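Local atomic coordinates of neuraminidase (Influenza A virus, PDB entry 4FVK), a protein that forms a neuraminidase-like homotetramer of a bat influenza A virus, related to enzymes that cleave terminal sialic acid from glycoconjugates. Residues V49-T54 and G325-K330; L82-I87 and T95-L100; G146-P151 and V166-N171; S317-G322 and L344-Q349. One frame throughout, in Å; residues are numbered along the deposited sequence.

Interaction 1 (V49-T54 and G325-K330); sequences VSCDLT and GFFQPK
V49 sets its CG2 methyl over the centre of one face of the F327 ring: the carbon stands 3.4 Å from the ring centroid and only 13° off the ring normal, a close CH-pi contact. The F327 ring is swung toward this methyl because its CG sits between the backbone N and the carbonyl carbon (chi1 72°). C51 approaches the same ring differently. Its SG comes in obliquely, 3.7 Å from F327 CD2, a sulfur-aromatic contact made by a half-cystine disulfide-bonded to C56. Further along, K330 runs its extended methylene chain past the C51 carbonyl, with CD 3.6 Å from C51 O. L53 crosses it at about a right angle and brings CD1 to 4.0 Å from K330 CB. The two chains run almost parallel but share no direct hydrogen bond, for they belong to different sheets of the six-bladed beta-propeller: V49-C51 to the blade containing strand 56-67, G325-F327 to the edge strand beside 341-349. Water bridges the backbones instead. One molecule donates to V49 O and F326 O; another accepts from C51 N at 2.8 Å and lies 2.7 Å from Q328 O. A third accepts from K330 NZ at 2.8 Å and reaches C51 O and the S50 hydroxyl. The ammonium group also donates to F109 O and makes a cation-pi contact with W12, and E154 binds both S50 OG and Q328 N. W343 and T361 touch both V49 and F327.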
loop_
_atom_site.group_PDB
_atom_site.type_symbol
_atom_site.label_atom_id
_atom_site.label_comp_id
_atom_site.label_asym_id
_atom_site.label_seq_id
_atom_site.Cartn_x
_atom_site.Cartn_y
_atom_site.Cartn_z
ATOM N N VAL A 49 -4.394 19.921 -8.564
ATOM C CA VAL A 49 -3.678 19.431 -7.386
ATOM C C VAL A 49 -3.930 20.270 -6.160
ATOM O O VAL A 49 -4.288 21.419 -6.259
ATOM C CB VAL A 49 -2.152 19.134 -7.646
ATOM C CG1 VAL A 49 -1.813 19.201 -9.109
ATOM C CG2 VAL A 49 -1.247 19.963 -6.774
ATOM N N SER A 50 -3.827 19.672 -4.989
ATOM C CA SER A 50 -3.969 20.435 -3.764
ATOM C C SER A 50 -3.205 19.657 -2.751
ATOM O O SER A 50 -3.077 18.444 -2.921
ATOM C CB SER A 50 -5.436 20.546 -3.354
ATOM O OG SER A 50 -5.558 21.465 -2.289
ATOM N N CYS A 51 -2.718 20.327 -1.704
ATOM C CA CYS A 51 -1.767 19.740 -0.761
ATOM C C CYS A 51 -2.242 19.769 0.687
ATOM O O CYS A 51 -2.946 20.682 1.082
ATOM C CB CYS A 51 -0.438 20.513 -0.813
ATOM S SG CYS A 51 0.240 20.779 -2.465
ATOM N N ASP A 52 -1.831 18.786 1.494
ATOM C CA ASP A 52 -1.974 18.936 2.939
ATOM C C ASP A 52 -0.687 19.527 3.487
ATOM O O ASP A 52 0.094 20.066 2.719
ATOM C CB ASP A 52 -2.378 17.627 3.632
ATOM C CG ASP A 52 -1.386 16.499 3.393
ATOM O OD1 ASP A 52 -1.856 15.360 3.249
ATOM O OD2 ASP A 52 -0.155 16.733 3.341
ATOM N N LEU A 53 -0.431 19.433 4.786
ATOM C CA LEU A 53 0.816 20.011 5.302
ATOM C C LEU A 53 2.032 19.152 4.985
ATOM O O LEU A 53 3.166 19.549 5.268
ATOM C CB LEU A 53 0.767 20.204 6.815
ATOM C CG LEU A 53 0.260 21.505 7.428
ATOM C CD1 LEU A 53 -0.598 22.282 6.446
ATOM C CD2 LEU A 53 -0.508 21.161 8.705
ATOM N N THR A 54 1.813 17.985 4.393
ATOM C CA THR A 54 2.922 17.049 4.181
ATOM C C THR A 54 3.230 16.803 2.707
ATOM O O THR A 54 4.346 16.989 2.262
ATOM C CB THR A 54 2.670 15.723 4.936
ATOM O OG1 THR A 54 2.848 15.938 6.342
ATOM C CG2 THR A 54 3.625 14.641 4.478
ATOM N N GLY A 325 -3.824 25.637 -13.690
ATOM C CA GLY A 325 -4.340 26.332 -12.523
ATOM C C GLY A 325 -3.285 26.426 -11.453
ATOM O O GLY A 325 -2.278 25.742 -11.556
ATOM N N PHE A 326 -3.512 27.277 -10.445
ATOM C CA PHE A 326 -2.605 27.413 -9.302
ATOM C C PHE A 326 -2.737 26.288 -8.270
ATOM O O PHE A 326 -3.820 25.750 -8.077
ATOM C CB PHE A 326 -2.913 28.692 -8.532
ATOM C CG PHE A 326 -2.673 29.960 -9.300
ATOM C CD1 PHE A 326 -3.733 30.802 -9.613
ATOM C CD2 PHE A 326 -1.390 30.330 -9.682
ATOM C CE1 PHE A 326 -3.522 31.970 -10.303
ATOM C CE2 PHE A 326 -1.175 31.535 -10.376
ATOM C CZ PHE A 326 -2.241 32.336 -10.689
ATOM N N PHE A 327 -1.654 25.995 -7.557
ATOM C CA PHE A 327 -1.786 25.373 -6.239
ATOM C C PHE A 327 -0.697 25.928 -5.333
ATOM O O PHE A 327 0.311 26.406 -5.815
ATOM C CB PHE A 327 -1.789 23.837 -6.310
ATOM C CG PHE A 327 -0.436 23.221 -6.630
ATOM C CD1 PHE A 327 -0.024 23.060 -7.947
ATOM C CD2 PHE A 327 0.401 22.792 -5.616
ATOM C CE1 PHE A 327 1.216 22.490 -8.251
ATOM C CE2 PHE A 327 1.641 22.203 -5.909
ATOM C CZ PHE A 327 2.041 22.054 -7.230
ATOM N N GLN A 328 -0.905 25.905 -4.026
ATOM C CA GLN A 328 0.114 26.397 -3.110
ATOM C C GLN A 328 0.640 25.318 -2.151
ATOM O O GLN A 328 -0.134 24.633 -1.474
ATOM C CB GLN A 328 -0.403 27.590 -2.309
ATOM C CG GLN A 328 -0.558 28.861 -3.149
ATOM C CD GLN A 328 -1.201 29.994 -2.362
ATOM O OE1 GLN A 328 -2.359 29.908 -1.957
ATOM N NE2 GLN A 328 -0.445 31.061 -2.139
ATOM N N PRO A 329 1.965 25.176 -2.082
ATOM C CA PRO A 329 2.557 24.316 -1.054
ATOM C C PRO A 329 2.210 24.888 0.317
ATOM O O PRO A 329 2.184 26.108 0.499
ATOM C CB PRO A 329 4.067 24.429 -1.325
ATOM C CG PRO A 329 4.159 24.774 -2.760
ATOM C CD PRO A 329 2.979 25.716 -3.002
ATOM N N LYS A 330 1.920 24.017 1.264
ATOM C CA LYS A 330 1.452 24.449 2.575
ATOM C C LYS A 330 2.403 24.134 3.730
ATOM O O LYS A 330 2.317 24.752 4.774
ATOM C CB LYS A 330 0.050 23.873 2.827
ATOM C CG LYS A 330 -0.952 24.524 1.861
ATOM C CD LYS A 330 -2.412 24.151 2.070
ATOM C CE LYS A 330 -3.254 25.053 1.137
ATOM N NZ LYS A 330 -4.684 24.698 1.187
HETATM O O HOH W 1 -5.533 23.592 -7.722
HETATM O O HOH W 2 -5.034 22.137 0.020
HETATM O O HOH W 3 -2.337 23.082 -1.700
#

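Interaction 2 (L82-I87 and T95-L100); sequences LYKTPI and TSEMIL
Y83 and M98 meet because Y83 CG stands beside its own backbone N (chi1 -73°), which turns the ring so that M98 CA lies over one face, 4.2 Å from the ring centroid. The M98 chain starts out away from its N and then bends at chi3, and this bend brings CE to 3.4 Å from Y83 OH. K84 points to the other face of this antiparallel hairpin, where I99 CD1 rests 3.9 Å from its CB, the two chains crossing at a slant. K84 and E97 form a hydrogen-bonded pair, N to O in both directions, and the bond from E97 N to K84 O measures 2.8 Å. F31, R29 and P26 of a neighbouring subunit pack on Y83, M98 and L100 respectively, so this hairpin also faces the tetramer interface. Where the strand gives way to loop, T85 OG1 donates to S96 OG over 2.9 Å, and S96 OG is hydrogen-bonded to T92 O. The pair stands beside S91, a zinc ligand. This chain of hydroxyls ending on a carbonyl implies a fixed rotation for S96, while K84 NZ and E97 OE1, 5.0 Å apart, probably attract without forming a salt bridge.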
loop_
_atom_site.group_PDB
_atom_site.type_symbol
_atom_site.label_atom_id
_atom_site.label_comp_id
_atom_site.label_asym_id
_atom_site.label_seq_id
_atom_site.Cartn_x
_atom_site.Cartn_y
_atom_site.Cartn_z
ATOM N N LEU A 82 -15.447 11.584 -7.904
ATOM C CA LEU A 82 -14.180 12.230 -7.654
ATOM C C LEU A 82 -13.220 11.255 -6.973
ATOM O O LEU A 82 -13.614 10.511 -6.079
ATOM C CB LEU A 82 -14.422 13.424 -6.735
ATOM C CG LEU A 82 -13.220 14.128 -6.108
ATOM C CD1 LEU A 82 -12.400 14.824 -7.175
ATOM C CD2 LEU A 82 -13.734 15.113 -5.064
ATOM N N TYR A 83 -11.957 11.277 -7.395
ATOM C CA TYR A 83 -10.933 10.437 -6.796
ATOM C C TYR A 83 -9.735 11.275 -6.378
ATOM O O TYR A 83 -9.599 12.424 -6.775
ATOM C CB TYR A 83 -10.450 9.413 -7.813
ATOM C CG TYR A 83 -11.395 8.278 -8.123
ATOM C CD1 TYR A 83 -11.144 7.005 -7.637
ATOM C CD2 TYR A 83 -12.511 8.464 -8.931
ATOM C CE1 TYR A 83 -11.945 5.968 -7.938
ATOM C CE2 TYR A 83 -13.358 7.400 -9.228
ATOM C CZ TYR A 83 -13.059 6.156 -8.725
ATOM O OH TYR A 83 -13.853 5.067 -8.998
ATOM N N LYS A 84 -8.853 10.668 -5.596
ATOM C CA LYS A 84 -7.632 11.317 -5.119
ATOM C C LYS A 84 -6.467 10.312 -5.235
ATOM O O LYS A 84 -6.645 9.126 -4.956
ATOM C CB LYS A 84 -7.846 11.716 -3.661
ATOM C CG LYS A 84 -6.618 12.071 -2.855
ATOM C CD LYS A 84 -7.074 12.563 -1.478
ATOM C CE LYS A 84 -6.040 12.319 -0.403
ATOM N NZ LYS A 84 -6.336 13.111 0.821
ATOM N N THR A 85 -5.303 10.796 -5.656
ATOM C CA THR A 85 -4.080 10.001 -5.838
ATOM C C THR A 85 -2.884 10.872 -5.422
ATOM O O THR A 85 -2.876 12.053 -5.724
ATOM C CB THR A 85 -3.888 9.631 -7.338
ATOM O OG1 THR A 85 -5.049 8.943 -7.812
ATOM C CG2 THR A 85 -2.641 8.766 -7.589
ATOM N N PRO A 86 -1.865 10.293 -4.750
ATOM C CA PRO A 86 -0.658 11.082 -4.431
ATOM C C PRO A 86 0.042 11.587 -5.710
ATOM O O PRO A 86 -0.025 10.878 -6.716
ATOM C CB PRO A 86 0.232 10.091 -3.677
ATOM C CG PRO A 86 -0.716 9.042 -3.158
ATOM C CD PRO A 86 -1.837 8.948 -4.151
ATOM N N ILE A 87 0.649 12.780 -5.700
ATOM C CA ILE A 87 1.222 13.325 -6.956
ATOM C C ILE A 87 2.236 12.383 -7.553
ATOM O O ILE A 87 2.317 12.258 -8.765
ATOM C CB ILE A 87 2.026 14.661 -6.828
ATOM C CG1 ILE A 87 2.265 15.052 -5.381
ATOM C CG2 ILE A 87 1.448 15.760 -7.717
ATOM C CD1 ILE A 87 3.565 14.563 -4.881
ATOM N N THR A 95 -4.009 2.396 -6.045
ATOM C CA THR A 95 -3.371 3.548 -5.449
ATOM C C THR A 95 -4.287 4.790 -5.358
ATOM O O THR A 95 -3.924 5.782 -4.725
ATOM C CB THR A 95 -2.105 3.889 -6.244
ATOM O OG1 THR A 95 -1.189 4.600 -5.414
ATOM C CG2 THR A 95 -2.468 4.736 -7.422
ATOM N N SER A 96 -5.456 4.749 -5.991
ATOM C CA SER A 96 -6.350 5.915 -6.000
ATOM C C SER A 96 -7.535 5.656 -5.087
ATOM O O SER A 96 -7.963 4.517 -4.935
ATOM C CB SER A 96 -6.863 6.186 -7.407
ATOM O OG SER A 96 -5.800 6.193 -8.325
ATOM N N GLU A 97 -8.069 6.709 -4.484
ATOM C CA GLU A 97 -9.160 6.545 -3.539
ATOM C C GLU A 97 -10.434 7.259 -4.011
ATOM O O GLU A 97 -10.388 8.425 -4.340
ATOM C CB GLU A 97 -8.738 7.084 -2.164
ATOM C CG GLU A 97 -9.852 7.052 -1.138
ATOM C CD GLU A 97 -9.628 8.027 0.000
ATOM O OE1 GLU A 97 -8.571 8.696 0.013
ATOM O OE2 GLU A 97 -10.516 8.127 0.880
ATOM N N MET A 98 -11.571 6.574 -4.007
ATOM C CA MET A 98 -12.841 7.233 -4.316
ATOM C C MET A 98 -13.311 8.089 -3.128
ATOM O O MET A 98 -13.379 7.601 -2.004
ATOM C CB MET A 98 -13.911 6.200 -4.682
ATOM C CG MET A 98 -15.217 6.806 -5.149
ATOM S SD MET A 98 -16.571 5.607 -5.166
ATOM C CE MET A 98 -16.340 4.817 -6.753
ATOM N N ILE A 99 -13.622 9.359 -3.384
ATOM C CA ILE A 99 -13.939 10.308 -2.327
ATOM C C ILE A 99 -15.443 10.564 -2.243
ATOM O O ILE A 99 -16.030 10.424 -1.176
ATOM C CB ILE A 99 -13.266 11.695 -2.560
ATOM C CG1 ILE A 99 -11.732 11.603 -2.705
ATOM C CG2 ILE A 99 -13.679 12.663 -1.465
ATOM C CD1 ILE A 99 -10.999 11.134 -1.460
ATOM N N LEU A 100 -16.042 10.963 -3.373
ATOM C CA LEU A 100 -17.463 11.308 -3.471
ATOM C C LEU A 100 -17.919 11.240 -4.929
ATOM O O LEU A 100 -17.110 11.369 -5.853
ATOM C CB LEU A 100 -17.746 12.727 -2.929
ATOM C CG LEU A 100 -18.042 13.003 -1.441
ATOM C CD1 LEU A 100 -18.062 14.495 -1.187
ATOM C CD2 LEU A 100 -19.323 12.359 -0.881
#

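Interaction 3 (G146-P151 and V166-N171); sequences GPLRLP and VSDGPN
R149 and S167 form the single antiparallel bridge by which the inter-blade loop G146-P151, on the way from strand 135-141 to strand 156-158 of the next blade of the six-bladed beta-propeller, is laid along the end of strand 161-168. The backbone pair is hydrogen-bonded both ways: S167 N reaches R149 O at 2.9 Å and R149 N returns to S167 O. Apolar packing flanks the bridge. L150 CD2 and V166 CG2 lie side by side, 4.1 Å apart, and L148 CG stands 4.2 Å from V166 CG1, all against I128 of the preceding blade. Next to L148, whose CD1 touches its carboxylate, D168 ties the loop: its OD1 takes a weak hydrogen bond from G146 N at 2.9 Å, and OD2 accepts hydrogen bonds from the backbone N of S143 and of R144. P147 follows a cis peptide, which kinks the loop there. The R149 chain bends at chi3 (-82°), folding the guanidinium back over the strand so that one face covers the S167-D168 peptide. E201 forms a salt bridge with its NH2. NH1 donates to G169 O at 2.8 Å, in the carbonyl plane, whereas NH2 meets D168 O at 3.0 Å from 62° above that carbonyl's plane.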
loop_
_atom_site.group_PDB
_atom_site.type_symbol
_atom_site.label_atom_id
_atom_site.label_comp_id
_atom_site.label_asym_id
_atom_site.label_seq_id
_atom_site.Cartn_x
_atom_site.Cartn_y
_atom_site.Cartn_z
ATOM N N GLY A 146 -29.590 26.007 -12.438
ATOM C CA GLY A 146 -28.515 25.041 -12.555
ATOM C C GLY A 146 -27.987 24.913 -13.968
ATOM O O GLY A 146 -28.438 25.624 -14.871
ATOM N N PRO A 147 -26.998 24.029 -14.173
ATOM C CA PRO A 147 -26.341 23.231 -13.125
ATOM C C PRO A 147 -25.405 24.070 -12.265
ATOM O O PRO A 147 -24.803 25.020 -12.767
ATOM C CB PRO A 147 -25.509 22.223 -13.929
ATOM C CG PRO A 147 -25.195 22.949 -15.202
ATOM C CD PRO A 147 -26.394 23.812 -15.501
ATOM N N LEU A 148 -25.288 23.728 -10.988
ATOM C CA LEU A 148 -24.229 24.281 -10.150
ATOM C C LEU A 148 -22.909 23.739 -10.662
ATOM O O LEU A 148 -22.852 22.597 -11.099
ATOM C CB LEU A 148 -24.416 23.846 -8.720
ATOM C CG LEU A 148 -24.946 24.787 -7.651
ATOM C CD1 LEU A 148 -25.556 26.047 -8.235
ATOM C CD2 LEU A 148 -25.936 24.005 -6.827
ATOM N N ARG A 149 -21.866 24.566 -10.635
ATOM C CA ARG A 149 -20.560 24.216 -11.189
ATOM C C ARG A 149 -19.480 24.663 -10.216
ATOM O O ARG A 149 -19.462 25.817 -9.782
ATOM C CB ARG A 149 -20.330 24.894 -12.556
ATOM C CG ARG A 149 -21.557 24.898 -13.468
ATOM C CD ARG A 149 -21.301 25.432 -14.861
ATOM N NE ARG A 149 -21.333 26.890 -14.942
ATOM C CZ ARG A 149 -22.452 27.619 -14.978
ATOM N NH1 ARG A 149 -23.651 27.032 -14.918
ATOM N NH2 ARG A 149 -22.371 28.943 -15.079
ATOM N N LEU A 150 -18.574 23.748 -9.885
ATOM C CA LEU A 150 -17.430 24.056 -9.034
ATOM C C LEU A 150 -16.249 24.274 -9.936
ATOM O O LEU A 150 -16.302 23.874 -11.085
ATOM C CB LEU A 150 -17.160 22.899 -8.085
ATOM C CG LEU A 150 -18.230 22.940 -7.001
ATOM C CD1 LEU A 150 -18.397 21.570 -6.390
ATOM C CD2 LEU A 150 -17.879 24.020 -5.958
ATOM N N PRO A 151 -15.184 24.910 -9.427
ATOM C CA PRO A 151 -14.073 25.335 -10.291
ATOM C C PRO A 151 -13.140 24.248 -10.851
ATOM O O PRO A 151 -12.440 24.557 -11.814
ATOM C CB PRO A 151 -13.230 26.231 -9.369
ATOM C CG PRO A 151 -14.066 26.531 -8.197
ATOM C CD PRO A 151 -15.006 25.389 -8.044
ATOM N N VAL A 166 -18.606 29.466 -6.865
ATOM C CA VAL A 166 -19.628 28.567 -7.396
ATOM C C VAL A 166 -20.397 29.219 -8.518
ATOM O O VAL A 166 -20.899 30.327 -8.359
ATOM C CB VAL A 166 -20.620 28.194 -6.299
ATOM C CG1 VAL A 166 -21.757 27.367 -6.853
ATOM C CG2 VAL A 166 -19.884 27.461 -5.220
ATOM N N SER A 167 -20.500 28.537 -9.653
ATOM C CA SER A 167 -21.224 29.101 -10.786
ATOM C C SER A 167 -22.594 28.443 -10.976
ATOM O O SER A 167 -22.791 27.284 -10.602
ATOM C CB SER A 167 -20.394 29.005 -12.066
ATOM O OG SER A 167 -19.205 29.764 -11.960
ATOM N N ASP A 168 -23.519 29.187 -11.577
ATOM C CA ASP A 168 -24.900 28.748 -11.777
ATOM C C ASP A 168 -25.435 29.373 -13.077
ATOM O O ASP A 168 -24.765 30.209 -13.691
ATOM C CB ASP A 168 -25.744 29.179 -10.571
ATOM C CG ASP A 168 -27.080 28.430 -10.456
ATOM O OD1 ASP A 168 -27.573 27.883 -11.466
ATOM O OD2 ASP A 168 -27.638 28.414 -9.338
ATOM N N GLY A 169 -26.627 28.961 -13.509
ATOM C CA GLY A 169 -27.234 29.485 -14.727
ATOM C C GLY A 169 -27.067 28.540 -15.901
ATOM O O GLY A 169 -26.049 27.869 -16.004
ATOM N N PRO A 170 -28.062 28.487 -16.808
ATOM C CA PRO A 170 -28.032 27.552 -17.939
ATOM C C PRO A 170 -27.196 28.030 -19.132
ATOM O O PRO A 170 -26.926 27.228 -20.028
ATOM C CB PRO A 170 -29.503 27.458 -18.342
ATOM C CG PRO A 170 -30.046 28.808 -18.025
ATOM C CD PRO A 170 -29.333 29.235 -16.757
ATOM N N ASN A 171 -26.789 29.296 -19.148
ATOM C CA ASN A 171 -26.053 29.841 -20.290
ATOM C C ASN A 171 -24.906 30.778 -19.903
ATOM O O ASN A 171 -24.998 31.512 -18.922
ATOM C CB ASN A 171 -27.005 30.602 -21.228
ATOM C CG ASN A 171 -27.881 29.678 -22.056
ATOM O OD1 ASN A 171 -27.449 28.604 -22.483
ATOM N ND2 ASN A 171 -29.117 30.096 -22.291
HETATM O O HOH W 4 -17.330 27.779 -10.753
#

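Interaction 4 (S317-G322 and L344-Q349); sequences SNKRTG and LEIEDQ
R320 NH1 and E347 OE1 form a salt bridge 2.8 Å long, the oxygen meeting the guanidinium near its plane while the two flat groups are turned 46° from each other. The R320 chain runs extended to NE; the E347 chain is bent at chi2 (120°), which turns its carboxylate toward NH1. Nearer the backbones, R320 CB lies 3.9 Å from E347 CB. The strands are tied by E347 N to R320 O at 2.9 Å and G322 N to E345 O at 3.0 Å, either side of the non-hydrogen-bonded pair T321 and I346. T321 CA also makes a CA-H...O contact to E345 O at 3.3 Å. G322, with no side chain, lies against two carboxylates, E345 OE1 being 3.8 Å from its CA; E345 is paired with R323. K319 crosses I346 at about a right angle, CE 3.7 Å from CG2, and its NZ forms a salt bridge with D348, modelled too short for its exact length to be trusted. D348 lies close to E358, a zinc ligand. Paired antiparallel strands 320-327 and 341-349, continued by 355-365 and 23-26, make one blade of the neuraminidase beta-propeller.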
loop_
_atom_site.group_PDB
_atom_site.type_symbol
_atom_site.label_atom_id
_atom_site.label_comp_id
_atom_site.label_asym_id
_atom_site.label_seq_id
_atom_site.Cartn_x
_atom_site.Cartn_y
_atom_site.Cartn_z
ATOM N N SER A 317 7.000 23.721 -26.285
ATOM C CA SER A 317 6.893 24.294 -27.622
ATOM C C SER A 317 5.874 23.554 -28.493
ATOM O O SER A 317 4.899 24.148 -28.953
ATOM C CB SER A 317 8.270 24.339 -28.295
ATOM O OG SER A 317 8.205 24.997 -29.544
ATOM N N ASN A 318 6.086 22.258 -28.700
ATOM C CA ASN A 318 5.236 21.479 -29.601
ATOM C C ASN A 318 4.104 20.691 -28.919
ATOM O O ASN A 318 3.025 20.524 -29.492
ATOM C CB ASN A 318 6.090 20.513 -30.427
ATOM C CG ASN A 318 7.082 21.230 -31.325
ATOM O OD1 ASN A 318 6.787 22.295 -31.879
ATOM N ND2 ASN A 318 8.266 20.647 -31.474
ATOM N N LYS A 319 4.356 20.208 -27.707
ATOM C CA LYS A 319 3.396 19.341 -27.025
ATOM C C LYS A 319 2.046 20.020 -26.836
ATOM O O LYS A 319 1.977 21.176 -26.439
ATOM C CB LYS A 319 3.939 18.875 -25.672
ATOM C CG LYS A 319 3.259 17.623 -25.120
ATOM C CD LYS A 319 3.908 16.339 -25.648
ATOM C CE LYS A 319 3.697 15.158 -24.684
ATOM N NZ LYS A 319 2.832 14.065 -25.241
ATOM N N ARG A 320 0.982 19.285 -27.139
ATOM C CA ARG A 320 -0.381 19.758 -26.932
ATOM C C ARG A 320 -0.635 19.929 -25.432
ATOM O O ARG A 320 -0.207 19.106 -24.616
ATOM C CB ARG A 320 -1.384 18.783 -27.556
ATOM C CG ARG A 320 -2.769 19.355 -27.746
ATOM C CD ARG A 320 -3.620 18.454 -28.627
ATOM N NE ARG A 320 -4.789 19.152 -29.153
ATOM C CZ ARG A 320 -5.926 19.310 -28.485
ATOM N NH1 ARG A 320 -6.042 18.824 -27.257
ATOM N NH2 ARG A 320 -6.942 19.963 -29.037
ATOM N N THR A 321 -1.296 21.022 -25.070
ATOM C CA THR A 321 -1.516 21.329 -23.670
ATOM C C THR A 321 -2.970 21.702 -23.463
ATOM O O THR A 321 -3.708 21.898 -24.431
ATOM C CB THR A 321 -0.593 22.457 -23.168
ATOM O OG1 THR A 321 -0.827 23.643 -23.927
ATOM C CG2 THR A 321 0.887 22.065 -23.297
ATOM N N GLY A 322 -3.389 21.784 -22.202
ATOM C CA GLY A 322 -4.777 22.053 -21.887
ATOM C C GLY A 322 -4.953 22.967 -20.693
ATOM O O GLY A 322 -4.327 24.020 -20.609
ATOM N N LEU A 344 -0.709 21.730 -14.931
ATOM C CA LEU A 344 -0.944 21.960 -16.335
ATOM C C LEU A 344 -1.256 20.624 -16.985
ATOM O O LEU A 344 -0.524 19.660 -16.779
ATOM C CB LEU A 344 0.318 22.555 -16.958
ATOM C CG LEU A 344 0.402 22.567 -18.485
ATOM C CD1 LEU A 344 -0.647 23.475 -19.058
ATOM C CD2 LEU A 344 1.836 22.996 -18.990
ATOM N N GLU A 345 -2.322 20.556 -17.772
ATOM C CA GLU A 345 -2.580 19.334 -18.521
ATOM C C GLU A 345 -1.685 19.190 -19.736
ATOM O O GLU A 345 -1.573 20.099 -20.563
ATOM C CB GLU A 345 -4.008 19.246 -18.993
ATOM C CG GLU A 345 -5.044 18.989 -17.928
ATOM C CD GLU A 345 -6.433 19.027 -18.529
ATOM O OE1 GLU A 345 -6.565 19.655 -19.602
ATOM O OE2 GLU A 345 -7.383 18.455 -17.951
ATOM N N ILE A 346 -1.075 18.017 -19.852
ATOM C CA ILE A 346 -0.315 17.667 -21.036
ATOM C C ILE A 346 -1.153 16.657 -21.801
ATOM O O ILE A 346 -1.695 15.712 -21.218
ATOM C CB ILE A 346 1.065 17.113 -20.679
ATOM C CG1 ILE A 346 2.044 18.260 -20.433
ATOM C CG2 ILE A 346 1.642 16.361 -21.846
ATOM C CD1 ILE A 346 1.929 18.921 -19.128
ATOM N N GLU A 347 -1.305 16.859 -23.096
ATOM C CA GLU A 347 -2.214 15.993 -23.835
ATOM C C GLU A 347 -1.474 14.967 -24.680
ATOM O O GLU A 347 -0.550 15.297 -25.411
ATOM C CB GLU A 347 -3.201 16.803 -24.670
ATOM C CG GLU A 347 -4.627 16.673 -24.173
ATOM C CD GLU A 347 -5.220 17.998 -23.758
ATOM O OE1 GLU A 347 -5.267 18.912 -24.608
ATOM O OE2 GLU A 347 -5.633 18.124 -22.583
ATOM N N ASP A 348 -1.875 13.711 -24.553
ATOM C CA ASP A 348 -1.194 12.640 -25.260
ATOM C C ASP A 348 -2.212 11.839 -26.049
ATOM O O ASP A 348 -3.295 11.535 -25.558
ATOM C CB ASP A 348 -0.472 11.720 -24.273
ATOM C CG ASP A 348 0.348 12.490 -23.244
ATOM O OD1 ASP A 348 1.381 13.090 -23.625
ATOM O OD2 ASP A 348 -0.037 12.481 -22.049
ATOM N N GLN A 349 -1.848 11.511 -27.279
ATOM C CA GLN A 349 -2.664 10.691 -28.147
ATOM C C GLN A 349 -2.369 9.240 -27.804
ATOM O O GLN A 349 -1.210 8.884 -27.594
ATOM C CB GLN A 349 -2.277 10.962 -29.602
ATOM C CG GLN A 349 -3.257 10.391 -30.596
ATOM C CD GLN A 349 -4.662 10.846 -30.284
ATOM O OE1 GLN A 349 -4.931 12.047 -30.260
ATOM N NE2 GLN A 349 -5.562 9.887 -29.990
#

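All four contacts lie within one neuraminidase beta-propeller, and none touches another, apart from 317-322 and 325-330 lying close together on the chain. Interactions 1 and 4 share strand 320-327 although their centres are about 22 Å apart. Interaction 1 brings residues 271 positions apart in the chain together and meets, with interaction 2, the sheet built round strand 56-67; their centres are about 15 Å apart. Interactions 2 and 3 are both nested inside the loop that interaction 1 closes, following each other along the chain, whereas interaction 4 crosses it. Interaction 3 lies across the chain's centre from interaction 1, about 25 Å away. Contacts between parts near in sequence (2, 3 and 4) are thus complemented by one long-range junction between sheets.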